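Local coordinates for B12-binding domain-containing protein (Kitasatospora setae, PDB 6WTE) that binds cobalamin and a [4Fe-4S] cluster and, as a radical S-adenosylmethionine methylase named TsrM, probably transfers methyl groups by a non-radical route, at residues 327-336 against 372-380; 533-543 against 550-561. All blocks are in the same frame, centred on the assembly; numbering follows the deposited sequence.

Contact 1 (327-336 against 372-380)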
# COMPACT_ATOMS: atom_id res chain seq x y z
N CYS A 327 -9.48 -5.72 -19.33
CA CYS A 327 -8.74 -4.61 -18.74
C CYS A 327 -9.27 -3.28 -19.28
O CYS A 327 -9.40 -3.09 -20.49
CB CYS A 327 -7.26 -4.75 -19.05
SG CYS A 327 -6.23 -3.49 -18.32
N ARG A 328 -9.58 -2.36 -18.36
CA ARG A 328 -10.01 -1.02 -18.72
C ARG A 328 -8.93 0.03 -18.49
O ARG A 328 -9.01 1.11 -19.10
CB ARG A 328 -11.26 -0.63 -17.92
CG ARG A 328 -12.52 -1.37 -18.29
CD ARG A 328 -12.93 -1.06 -19.72
NE ARG A 328 -14.18 -1.72 -20.08
CZ ARG A 328 -15.36 -1.11 -20.15
NH1 ARG A 328 -15.45 0.18 -19.88
NH2 ARG A 328 -16.45 -1.80 -20.49
N GLY A 329 -7.96 -0.23 -17.62
CA GLY A 329 -6.96 0.77 -17.32
C GLY A 329 -5.67 0.17 -16.82
O GLY A 329 -5.67 -0.86 -16.13
N VAL A 330 -4.56 0.82 -17.16
CA VAL A 330 -3.23 0.47 -16.68
C VAL A 330 -2.62 1.70 -16.03
O VAL A 330 -2.58 2.78 -16.64
CB VAL A 330 -2.32 -0.05 -17.82
CG1 VAL A 330 -0.88 -0.25 -17.32
CG2 VAL A 330 -2.88 -1.35 -18.39
N ASN A 331 -2.15 1.54 -14.81
CA ASN A 331 -1.39 2.56 -14.09
C ASN A 331 0.06 2.10 -14.08
O ASN A 331 0.34 0.96 -13.69
CB ASN A 331 -1.94 2.72 -12.66
CG ASN A 331 -1.48 4.01 -12.00
OD1 ASN A 331 -0.49 4.61 -12.40
ND2 ASN A 331 -2.21 4.42 -10.97
N VAL A 332 0.97 2.95 -14.55
CA VAL A 332 2.38 2.57 -14.69
C VAL A 332 3.25 3.49 -13.85
O VAL A 332 3.15 4.72 -13.94
CB VAL A 332 2.83 2.57 -16.16
CG1 VAL A 332 2.62 3.93 -16.80
CG2 VAL A 332 4.30 2.16 -16.23
N GLY A 333 4.12 2.89 -13.03
CA GLY A 333 5.09 3.63 -12.24
C GLY A 333 6.36 3.93 -13.01
O GLY A 333 7.44 3.43 -12.68
N SER A 334 6.24 4.74 -14.06
CA SER A 334 7.41 5.11 -14.85
C SER A 334 8.39 5.94 -14.02
O SER A 334 9.61 5.79 -14.17
CB SER A 334 6.97 5.88 -16.10
OG SER A 334 5.98 5.15 -16.82
N ASP A 335 7.86 6.84 -13.19
CA ASP A 335 8.55 7.54 -12.11
C ASP A 335 9.49 8.64 -12.58
O ASP A 335 9.46 9.74 -12.01
CB ASP A 335 9.28 6.53 -11.22
CG ASP A 335 8.32 5.75 -10.33
OD1 ASP A 335 7.22 6.29 -10.06
OD2 ASP A 335 8.64 4.62 -9.92
N HIS A 336 10.30 8.41 -13.62
CA HIS A 336 11.13 9.47 -14.17
C HIS A 336 11.58 9.07 -15.57
O HIS A 336 11.25 8.00 -16.07
CB HIS A 336 12.34 9.77 -13.28
CG HIS A 336 12.72 11.22 -13.25
ND1 HIS A 336 13.41 11.84 -14.27
CD2 HIS A 336 12.47 12.19 -12.33
CE1 HIS A 336 13.58 13.11 -13.98
NE2 HIS A 336 13.02 13.35 -12.81
N ILE A 372 -7.57 1.00 -23.93
CA ILE A 372 -7.27 0.85 -22.51
C ILE A 372 -6.73 2.18 -22.01
O ILE A 372 -5.78 2.73 -22.58
CB ILE A 372 -6.26 -0.28 -22.29
CG1 ILE A 372 -6.88 -1.62 -22.68
CG2 ILE A 372 -5.75 -0.30 -20.83
CD1 ILE A 372 -5.86 -2.73 -22.72
N LEU A 373 -7.33 2.69 -20.94
CA LEU A 373 -6.92 3.95 -20.35
C LEU A 373 -5.58 3.78 -19.64
O LEU A 373 -5.19 2.68 -19.24
CB LEU A 373 -7.98 4.46 -19.37
CG LEU A 373 -9.43 4.47 -19.89
CD1 LEU A 373 -10.41 4.82 -18.78
CD2 LEU A 373 -9.57 5.45 -21.03
N THR A 374 -4.86 4.89 -19.51
CA THR A 374 -3.51 4.88 -18.95
C THR A 374 -3.34 6.00 -17.93
O THR A 374 -3.74 7.14 -18.18
CB THR A 374 -2.46 5.04 -20.04
OG1 THR A 374 -2.81 6.16 -20.87
CG2 THR A 374 -2.38 3.79 -20.90
N MET A 375 -2.70 5.67 -16.81
CA MET A 375 -2.24 6.67 -15.87
C MET A 375 -0.74 6.50 -15.68
O MET A 375 -0.28 5.44 -15.23
CB MET A 375 -2.95 6.56 -14.52
CG MET A 375 -2.39 7.54 -13.53
SD MET A 375 -3.60 7.99 -12.31
CE MET A 375 -2.62 9.07 -11.27
N VAL A 376 0.03 7.53 -16.03
CA VAL A 376 1.49 7.51 -15.90
C VAL A 376 1.88 8.35 -14.69
O VAL A 376 1.46 9.51 -14.57
CB VAL A 376 2.16 8.04 -17.18
CG1 VAL A 376 3.68 8.08 -17.00
CG2 VAL A 376 1.78 7.18 -18.37
N GLU A 377 2.70 7.78 -13.81
CA GLU A 377 3.09 8.40 -12.56
C GLU A 377 4.55 8.84 -12.60
O GLU A 377 5.41 8.12 -13.12
CB GLU A 377 2.89 7.45 -11.38
CG GLU A 377 1.50 6.86 -11.31
CD GLU A 377 0.63 7.54 -10.28
OE1 GLU A 377 0.89 8.72 -9.96
OE2 GLU A 377 -0.31 6.88 -9.79
N ALA A 378 4.82 10.03 -12.08
CA ALA A 378 6.17 10.55 -11.90
C ALA A 378 6.39 10.92 -10.44
O ALA A 378 5.47 11.35 -9.74
CB ALA A 378 6.41 11.77 -12.78
N LEU A 379 7.63 10.74 -9.97
CA LEU A 379 8.01 11.13 -8.62
C LEU A 379 9.21 12.06 -8.71
O LEU A 379 10.24 11.69 -9.29
CB LEU A 379 8.34 9.91 -7.76
CG LEU A 379 8.91 10.22 -6.37
CD1 LEU A 379 7.97 11.10 -5.55
CD2 LEU A 379 9.22 8.92 -5.63
N PHE A 380 9.08 13.26 -8.16
CA PHE A 380 10.13 14.26 -8.23
C PHE A 380 10.75 14.48 -6.86
O PHE A 380 10.07 14.41 -5.83
CB PHE A 380 9.59 15.59 -8.76
CG PHE A 380 9.14 15.52 -10.19
CD1 PHE A 380 9.92 14.88 -11.14
CD2 PHE A 380 7.93 16.08 -10.58
CE1 PHE A 380 9.50 14.81 -12.46
CE2 PHE A 380 7.51 16.02 -11.89
CZ PHE A 380 8.29 15.38 -12.83

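Contact 2 (533-543 against 550-561)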
# COMPACT_ATOMS: atom_id res chain seq x y z
N PRO A 533 -16.92 17.29 -3.89
CA PRO A 533 -18.10 17.25 -4.78
C PRO A 533 -17.93 16.31 -5.96
O PRO A 533 -18.92 15.79 -6.48
CB PRO A 533 -18.25 18.71 -5.23
CG PRO A 533 -16.88 19.29 -5.09
CD PRO A 533 -16.29 18.62 -3.87
N PHE A 534 -16.69 16.08 -6.40
CA PHE A 534 -16.45 15.11 -7.47
C PHE A 534 -16.72 13.70 -6.98
O PHE A 534 -17.37 12.91 -7.67
CB PHE A 534 -15.02 15.25 -7.99
CG PHE A 534 -14.67 14.28 -9.07
CD1 PHE A 534 -15.55 14.05 -10.13
CD2 PHE A 534 -13.47 13.60 -9.05
CE1 PHE A 534 -15.23 13.16 -11.13
CE2 PHE A 534 -13.14 12.70 -10.06
CZ PHE A 534 -14.03 12.49 -11.10
N LEU A 535 -16.26 13.36 -5.77
CA LEU A 535 -16.52 12.04 -5.22
C LEU A 535 -18.02 11.82 -5.03
O LEU A 535 -18.55 10.76 -5.38
CB LEU A 535 -15.77 11.87 -3.90
CG LEU A 535 -14.27 11.66 -4.06
CD1 LEU A 535 -13.59 11.55 -2.70
CD2 LEU A 535 -14.02 10.41 -4.87
N THR A 536 -18.72 12.81 -4.48
CA THR A 536 -20.15 12.68 -4.28
C THR A 536 -20.90 12.55 -5.60
O THR A 536 -21.90 11.83 -5.69
CB THR A 536 -20.69 13.86 -3.48
OG1 THR A 536 -20.54 15.06 -4.24
CG2 THR A 536 -19.93 14.01 -2.18
N SER A 537 -20.42 13.24 -6.64
CA SER A 537 -21.07 13.15 -7.94
C SER A 537 -20.89 11.77 -8.56
O SER A 537 -21.82 11.23 -9.17
CB SER A 537 -20.53 14.24 -8.87
OG SER A 537 -20.85 15.53 -8.38
N LEU A 538 -19.69 11.19 -8.43
CA LEU A 538 -19.45 9.85 -8.95
C LEU A 538 -20.39 8.85 -8.31
O LEU A 538 -21.00 8.02 -9.00
CB LEU A 538 -18.00 9.45 -8.70
CG LEU A 538 -16.93 10.18 -9.52
CD1 LEU A 538 -15.55 9.72 -9.07
CD2 LEU A 538 -17.13 9.94 -11.00
N GLY A 539 -20.54 8.91 -6.99
CA GLY A 539 -21.45 8.00 -6.32
C GLY A 539 -22.90 8.23 -6.70
O GLY A 539 -23.63 7.28 -7.01
N GLY A 540 -23.33 9.49 -6.71
CA GLY A 540 -24.73 9.78 -6.97
C GLY A 540 -25.17 9.32 -8.35
O GLY A 540 -26.30 8.84 -8.51
N LEU A 541 -24.30 9.45 -9.34
CA LEU A 541 -24.61 9.03 -10.70
C LEU A 541 -24.26 7.57 -10.97
O LEU A 541 -24.47 7.09 -12.09
CB LEU A 541 -23.89 9.93 -11.70
CG LEU A 541 -24.38 11.38 -11.77
CD1 LEU A 541 -23.39 12.24 -12.54
CD2 LEU A 541 -25.74 11.44 -12.42
N GLY A 542 -23.72 6.85 -9.99
CA GLY A 542 -23.38 5.46 -10.20
C GLY A 542 -22.25 5.23 -11.19
O GLY A 542 -22.33 4.31 -12.01
N TYR A 543 -21.22 6.07 -11.14
CA TYR A 543 -20.06 5.87 -11.99
C TYR A 543 -19.22 4.72 -11.45
O TYR A 543 -19.15 4.49 -10.24
CB TYR A 543 -19.22 7.14 -12.09
CG TYR A 543 -19.70 8.10 -13.15
CD1 TYR A 543 -20.70 9.02 -12.87
CD2 TYR A 543 -19.17 8.08 -14.43
CE1 TYR A 543 -21.15 9.90 -13.83
CE2 TYR A 543 -19.61 8.96 -15.40
CZ TYR A 543 -20.60 9.87 -15.10
OH TYR A 543 -21.06 10.75 -16.04
N HIS A 550 -12.19 8.86 -14.51
CA HIS A 550 -13.17 9.92 -14.69
C HIS A 550 -12.59 11.30 -14.40
O HIS A 550 -13.34 12.27 -14.32
CB HIS A 550 -14.39 9.65 -13.80
CG HIS A 550 -15.03 8.32 -14.06
ND1 HIS A 550 -15.53 7.97 -15.30
CD2 HIS A 550 -15.23 7.25 -13.26
CE1 HIS A 550 -16.01 6.74 -15.24
NE2 HIS A 550 -15.84 6.29 -14.01
N TRP A 551 -11.27 11.39 -14.25
CA TRP A 551 -10.63 12.66 -13.92
C TRP A 551 -10.78 13.68 -15.05
O TRP A 551 -11.15 14.84 -14.82
CB TRP A 551 -9.16 12.42 -13.58
CG TRP A 551 -8.43 13.61 -13.02
CD1 TRP A 551 -7.44 14.31 -13.64
CD2 TRP A 551 -8.62 14.22 -11.74
NE1 TRP A 551 -7.00 15.33 -12.82
CE2 TRP A 551 -7.71 15.29 -11.65
CE3 TRP A 551 -9.47 13.96 -10.66
CZ2 TRP A 551 -7.64 16.11 -10.52
CZ3 TRP A 551 -9.39 14.77 -9.54
CH2 TRP A 551 -8.48 15.84 -9.48
N ARG A 552 -10.52 13.26 -16.29
CA ARG A 552 -10.63 14.21 -17.41
C ARG A 552 -11.99 14.88 -17.45
O ARG A 552 -12.09 16.08 -17.73
CB ARG A 552 -10.36 13.50 -18.74
CG ARG A 552 -8.89 13.27 -19.03
CD ARG A 552 -8.66 12.92 -20.49
NE ARG A 552 -7.24 12.70 -20.74
CZ ARG A 552 -6.68 12.65 -21.94
NH1 ARG A 552 -7.42 12.81 -23.03
NH2 ARG A 552 -5.38 12.45 -22.05
N GLY A 553 -13.06 14.14 -17.16
CA GLY A 553 -14.39 14.69 -17.27
C GLY A 553 -15.01 15.11 -15.96
O GLY A 553 -16.23 15.12 -15.82
N ARG A 554 -14.18 15.47 -14.97
CA ARG A 554 -14.71 15.70 -13.64
C ARG A 554 -15.67 16.89 -13.60
O ARG A 554 -16.67 16.86 -12.87
CB ARG A 554 -13.57 15.89 -12.63
CG ARG A 554 -12.57 17.00 -12.94
CD ARG A 554 -11.37 16.80 -12.01
NE ARG A 554 -10.35 17.84 -12.12
CZ ARG A 554 -9.41 17.87 -13.06
NH1 ARG A 554 -9.40 16.92 -13.99
NH2 ARG A 554 -8.50 18.83 -13.08
N GLU A 555 -15.40 17.94 -14.38
CA GLU A 555 -16.32 19.07 -14.40
C GLU A 555 -17.67 18.68 -14.98
O GLU A 555 -18.72 19.06 -14.44
CB GLU A 555 -15.72 20.25 -15.18
CG GLU A 555 -14.60 20.96 -14.44
CD GLU A 555 -14.27 22.31 -15.04
OE1 GLU A 555 -15.20 23.09 -15.29
OE2 GLU A 555 -13.07 22.59 -15.26
N GLU A 556 -17.66 17.90 -16.07
CA GLU A 556 -18.92 17.45 -16.66
C GLU A 556 -19.67 16.51 -15.72
O GLU A 556 -20.90 16.58 -15.63
CB GLU A 556 -18.64 16.74 -17.99
CG GLU A 556 -19.81 15.90 -18.52
CD GLU A 556 -21.07 16.71 -18.81
OE1 GLU A 556 -20.97 17.95 -18.96
OE2 GLU A 556 -22.16 16.10 -18.90
N ILE A 557 -18.95 15.64 -15.03
CA ILE A 557 -19.62 14.71 -14.13
C ILE A 557 -20.28 15.47 -12.98
O ILE A 557 -21.40 15.14 -12.57
CB ILE A 557 -18.62 13.65 -13.65
CG1 ILE A 557 -18.31 12.71 -14.82
CG2 ILE A 557 -19.17 12.88 -12.45
CD1 ILE A 557 -17.12 11.82 -14.60
N MET A 558 -19.63 16.53 -12.50
CA MET A 558 -20.27 17.35 -11.47
C MET A 558 -21.46 18.12 -12.04
O MET A 558 -22.50 18.25 -11.37
CB MET A 558 -19.23 18.29 -10.85
CG MET A 558 -18.26 17.55 -9.94
SD MET A 558 -17.00 18.56 -9.13
CE MET A 558 -16.07 19.18 -10.52
N ARG A 559 -21.36 18.61 -13.28
CA ARG A 559 -22.51 19.27 -13.88
C ARG A 559 -23.67 18.30 -14.03
O ARG A 559 -24.82 18.64 -13.73
CB ARG A 559 -22.14 19.86 -15.25
CG ARG A 559 -23.27 20.65 -15.90
CD ARG A 559 -23.12 20.71 -17.42
NE ARG A 559 -23.33 19.38 -17.99
CZ ARG A 559 -24.52 18.88 -18.27
NH1 ARG A 559 -25.61 19.60 -18.04
NH2 ARG A 559 -24.63 17.66 -18.77
N LYS A 560 -23.39 17.08 -14.49
CA LYS A 560 -24.46 16.11 -14.71
C LYS A 560 -25.09 15.67 -13.40
O LYS A 560 -26.29 15.39 -13.36
CB LYS A 560 -23.94 14.91 -15.50
CG LYS A 560 -25.06 14.09 -16.13
CD LYS A 560 -24.58 13.29 -17.33
CE LYS A 560 -23.99 11.96 -16.91
NZ LYS A 560 -23.36 11.24 -18.05
N ALA A 561 -24.29 15.61 -12.33
CA ALA A 561 -24.85 15.28 -11.02
C ALA A 561 -25.78 16.38 -10.52
O ALA A 561 -26.82 16.09 -9.92
CB ALA A 561 -23.72 15.03 -10.02

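Contact 1 (327-336 against 372-380)
Leu373 N bonds to Arg328 O to open a parallel ladder, and the Val330 bonds follow: Val330 N donates a hydrogen bond to Leu373 O at 2.9 Å, and Val330 O accepts one from Met375 N. Val332 continues it in the same way, its N bonding to Met375 O and its O receiving Glu377 N; Gly329, Asn331 and Gly333, between them, bond to strand 304-309. The strands run 14° apart. After Val332 the register slips by one residue: Gly333 sits at the centre of an inverse gamma turn, and beyond this beta bulge Asp335 N reaches Glu377 O at 2.8 Å while Asp335 O accepts Leu379 N.

Asn331 is the side chain to follow. Asn331 CB faces Met375 O at 4.1 Å, and the Met375 side chain runs alongside the amide, pointing the same way. CG is anti to the backbone N (chi1 -163°), which turns the amide toward Glu377. One branch, Asn331 OD1, comes 3.0 Å from Met375 O, acceptor against acceptor, which leaves the assignment of OD1 and ND2 doubtful. As modelled, Asn331 ND2 makes a weak bond of 3.3 Å to Glu377 OE2, the amide and carboxylate planes lying only 13° apart. On the other face, Val332 CG1 packs on Val376 CG2 at 3.7 Å, under helix 357-369. At the C-terminal end His336 NE2 approaches the edge of the Phe380 ring, and its hydrogen bond goes to Glu385.

The side chain of Asp335 lies about 5 Å from the [4Fe-4S] cluster, its carboxylate paired with Lys346. The chemistry divides accordingly: backbone bonds hold the two barrel strands together, and apolar side chains seal them against the helix.

Contact 2 (533-543 against 550-561)
The axes of helix segments 533-540 and 554-561 approach to 8.8 Å at a crossing angle of 61°, with the backbones closest where Ser537 meets Ala561. The first ends in a Schellman motif, with Gly542 at positive phi, and the second starts from a type I turn, Trp551 to Arg554, with Gly553 at the N-cap.

Phe534 fills one end of the interface. Its CG is anti to the backbone N (chi1 179°), sending the ring toward 554-561, where Arg554 CB sits over one face in a CH-pi contact, 3.7 Å from the centroid of the Phe534 ring; Leu538 CD1 covers the opposite face. The Arg554 guanidinium leads away to Glu524. At the crossing, Ser537 CB and Ala561 CB press together at 3.5 Å, a tight fit, while Ser537 OG turns back to Pro533 O. Leu541 CD1 lies against the backbone of the second helix, near Ile557 O and Ala561 N.

Tyr543 closes the other end. Ile557 CD1 lies over one face of its ring, 4.2 Å from the Tyr543 centroid, and the ring's own edge meets the face of His550, Tyr543 CD2 to His550 CE1 at 3.5 Å with the planes 72° apart. Tyr543 OH receives Lys560 NZ at 3.1 Å. With a serine at Tyr543, Ile557 and the His550 face would probably lose their aromatic cover and the Lys560 ammonium its hydroxyl partner.

Together they make a C-terminal pair of obliquely crossed helices joined by a short connection, its apolar seam centred on Phe534, Leu538 and Ile557.

Along the chain from the N-terminal B12-binding domain, contact 1 comes first: strand 327-335 leaves toward helix 357-369 and returns as strand 373-380, a right-handed beta-alpha-beta crossover that closes a 35-residue loop within the radical SAM core. Strand 404-412 then extends the same sheet. Contact 2 opens only much later, when 550-561 packs across 533-543 after six intervening residues. The loops are in series, neither enclosing nor crossing the other. The centres of contacts 1 and 2 lie about 22 Å apart. Contacts 1 and 2 do not touch, their nearest atoms being about 6 Å apart. Between them, Trp548, in the short connection of contact 2, packs on Met375 and so joins the C-terminal helices to the barrel.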